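Side-chain contact in transcriptional activator, putative (Pyrococcus furiosus, PDB 1RTW), which is a putative transcriptional activator of the all-helical TENA/THI-4/PQQC family: residues L66-E71 against G162-R167. Numbering follows the deposited sequence.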
# COMPACT_ATOMS: atom_id res chain seq x y z
N LEU B 66 -18.71 -0.40 0.71
CA LEU B 66 -18.21 -1.64 1.29
C LEU B 66 -19.06 -2.86 0.92
O LEU B 66 -18.52 -3.88 0.52
CB LEU B 66 -18.03 -1.52 2.80
CG LEU B 66 -16.96 -0.49 3.17
CD1 LEU B 66 -16.81 -0.39 4.68
CD2 LEU B 66 -15.63 -0.86 2.54
N PRO B 67 -20.41 -2.75 1.01
CA PRO B 67 -21.28 -3.88 0.67
C PRO B 67 -21.14 -4.27 -0.82
O PRO B 67 -21.11 -5.45 -1.16
CB PRO B 67 -22.69 -3.33 0.96
CG PRO B 67 -22.45 -2.34 2.05
CD PRO B 67 -21.21 -1.63 1.55
N PHE B 68 -21.04 -3.26 -1.68
CA PHE B 68 -20.89 -3.49 -3.12
C PHE B 68 -19.61 -4.27 -3.40
O PHE B 68 -19.62 -5.25 -4.14
CB PHE B 68 -20.88 -2.15 -3.87
CG PHE B 68 -20.23 -2.21 -5.23
CD1 PHE B 68 -20.92 -2.74 -6.32
CD2 PHE B 68 -18.93 -1.77 -5.41
CE1 PHE B 68 -20.31 -2.83 -7.56
CE2 PHE B 68 -18.32 -1.85 -6.66
CZ PHE B 68 -19.02 -2.39 -7.73
N PHE B 69 -18.51 -3.82 -2.80
CA PHE B 69 -17.23 -4.49 -2.99
C PHE B 69 -17.23 -5.89 -2.43
O PHE B 69 -16.63 -6.79 -3.02
CB PHE B 69 -16.09 -3.66 -2.41
CG PHE B 69 -15.52 -2.65 -3.37
CD1 PHE B 69 -14.68 -3.05 -4.40
CD2 PHE B 69 -15.81 -1.30 -3.25
CE1 PHE B 69 -14.13 -2.13 -5.29
CE2 PHE B 69 -15.27 -0.36 -4.13
CZ PHE B 69 -14.42 -0.78 -5.15
N ALA B 70 -17.90 -6.09 -1.30
CA ALA B 70 -17.97 -7.42 -0.69
C ALA B 70 -18.69 -8.41 -1.60
O ALA B 70 -18.21 -9.52 -1.82
CB ALA B 70 -18.65 -7.36 0.65
N GLU B 71 -19.81 -7.95 -2.16
CA GLU B 71 -20.64 -8.74 -3.06
C GLU B 71 -19.97 -8.97 -4.41
O GLU B 71 -20.03 -10.08 -4.95
CB GLU B 71 -21.99 -8.05 -3.29
CG GLU B 71 -22.90 -8.01 -2.06
CD GLU B 71 -23.85 -6.81 -2.04
OE1 GLU B 71 -24.29 -6.43 -0.93
OE2 GLU B 71 -24.14 -6.24 -3.12
N GLY B 162 -24.26 -7.84 -16.81
CA GLY B 162 -24.59 -6.53 -17.32
C GLY B 162 -25.13 -5.61 -16.24
O GLY B 162 -24.96 -4.39 -16.30
N GLU B 163 -25.81 -6.19 -15.26
CA GLU B 163 -26.36 -5.43 -14.16
C GLU B 163 -25.22 -4.97 -13.26
O GLU B 163 -25.22 -3.86 -12.74
CB GLU B 163 -27.38 -6.27 -13.38
CG GLU B 163 -28.66 -6.52 -14.17
CD GLU B 163 -29.63 -7.46 -13.47
OE1 GLU B 163 -29.19 -8.46 -12.87
OE2 GLU B 163 -30.84 -7.20 -13.54
N TYR B 164 -24.24 -5.85 -13.11
CA TYR B 164 -23.05 -5.58 -12.32
C TYR B 164 -22.28 -4.43 -12.99
O TYR B 164 -21.81 -3.51 -12.31
CB TYR B 164 -22.21 -6.86 -12.24
CG TYR B 164 -20.76 -6.67 -11.87
CD1 TYR B 164 -20.40 -6.06 -10.67
CD2 TYR B 164 -19.74 -7.10 -12.72
CE1 TYR B 164 -19.07 -5.87 -10.33
CE2 TYR B 164 -18.40 -6.93 -12.39
CZ TYR B 164 -18.07 -6.31 -11.19
OH TYR B 164 -16.75 -6.14 -10.85
N VAL B 165 -22.19 -4.46 -14.32
CA VAL B 165 -21.51 -3.42 -15.07
C VAL B 165 -22.27 -2.10 -14.92
O VAL B 165 -21.66 -1.05 -14.70
CB VAL B 165 -21.40 -3.78 -16.58
CG1 VAL B 165 -20.91 -2.59 -17.38
CG2 VAL B 165 -20.44 -4.94 -16.76
N LYS B 166 -23.59 -2.17 -15.03
CA LYS B 166 -24.44 -1.00 -14.91
C LYS B 166 -24.30 -0.39 -13.51
O LYS B 166 -24.29 0.84 -13.36
CB LYS B 166 -25.90 -1.38 -15.17
CG LYS B 166 -26.86 -0.19 -15.23
CD LYS B 166 -26.61 0.70 -16.44
CE LYS B 166 -26.90 -0.03 -17.75
NZ LYS B 166 -28.31 -0.50 -17.84
N ARG B 167 -24.14 -1.26 -12.52
CA ARG B 167 -23.99 -0.84 -11.13
C ARG B 167 -22.67 -0.09 -10.93
O ARG B 167 -22.62 0.90 -10.21
CB ARG B 167 -24.08 -2.05 -10.20
CG ARG B 167 -24.27 -1.69 -8.74
CD ARG B 167 -24.38 -2.94 -7.86
NE ARG B 167 -24.54 -2.59 -6.44
CZ ARG B 167 -24.38 -3.44 -5.42
NH1 ARG B 167 -24.06 -4.71 -5.64
NH2 ARG B 167 -24.55 -3.01 -4.17
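Helix segments 66-71 and 162-167 run roughly antiparallel, at 149°, with their axes 12.5 Å apart, and the nearest CA atoms are those of Phe68 and Arg167. At that spacing the backbones do not touch, and long side chains bridge the gap. Arg167 does most of this. Its CG stands anti to the backbone N and the chain stays extended to NE, which carries the guanidinium across to the other helix. There it forms a salt bridge with Glu71. Arg167 NH1 donates to Glu71 OE2 at 2.9 Å, with an N-H...O angle of 163°. The oxygen lies at the edge of the guanidinium, close to its plane. Arg167 NH2 adds a weak bond to the same Glu71 OE2 at 3.4 Å, so both nitrogens share one carboxylate oxygen.

Phe68 packs against the same guanidinium, but the two groups are not stacked. The planes are 83° apart. The ring edge faces the guanidinium: Phe68 CD1 sits over one face of the group, 3.6 Å from Arg167 NE. The two side chains reach out from their helices and overlap lengthwise, and the ring also touches Arg167 CD. Farther along the ring, Phe68 CE1 meets Tyr164 CE1 at 4.3 Å, an apolar contact. Thus a buried aromatic pair lies beside a more exposed ion pair.

The contact ties helix 66-89 to helix 159-176 in an all-helical fold without strands. The Tyr164 hydroxyl is hydrogen-bonded to Glu129 of helix 118-142, and the Tyr164 side chain touches Met54 of helix 33-60. Phe68 extends its packing along helix 159-176 to Ile168 and Ile171. On helix 66-89, Glu71 also packs on Tyr74 of a second subunit, which places this contact near a subunit interface.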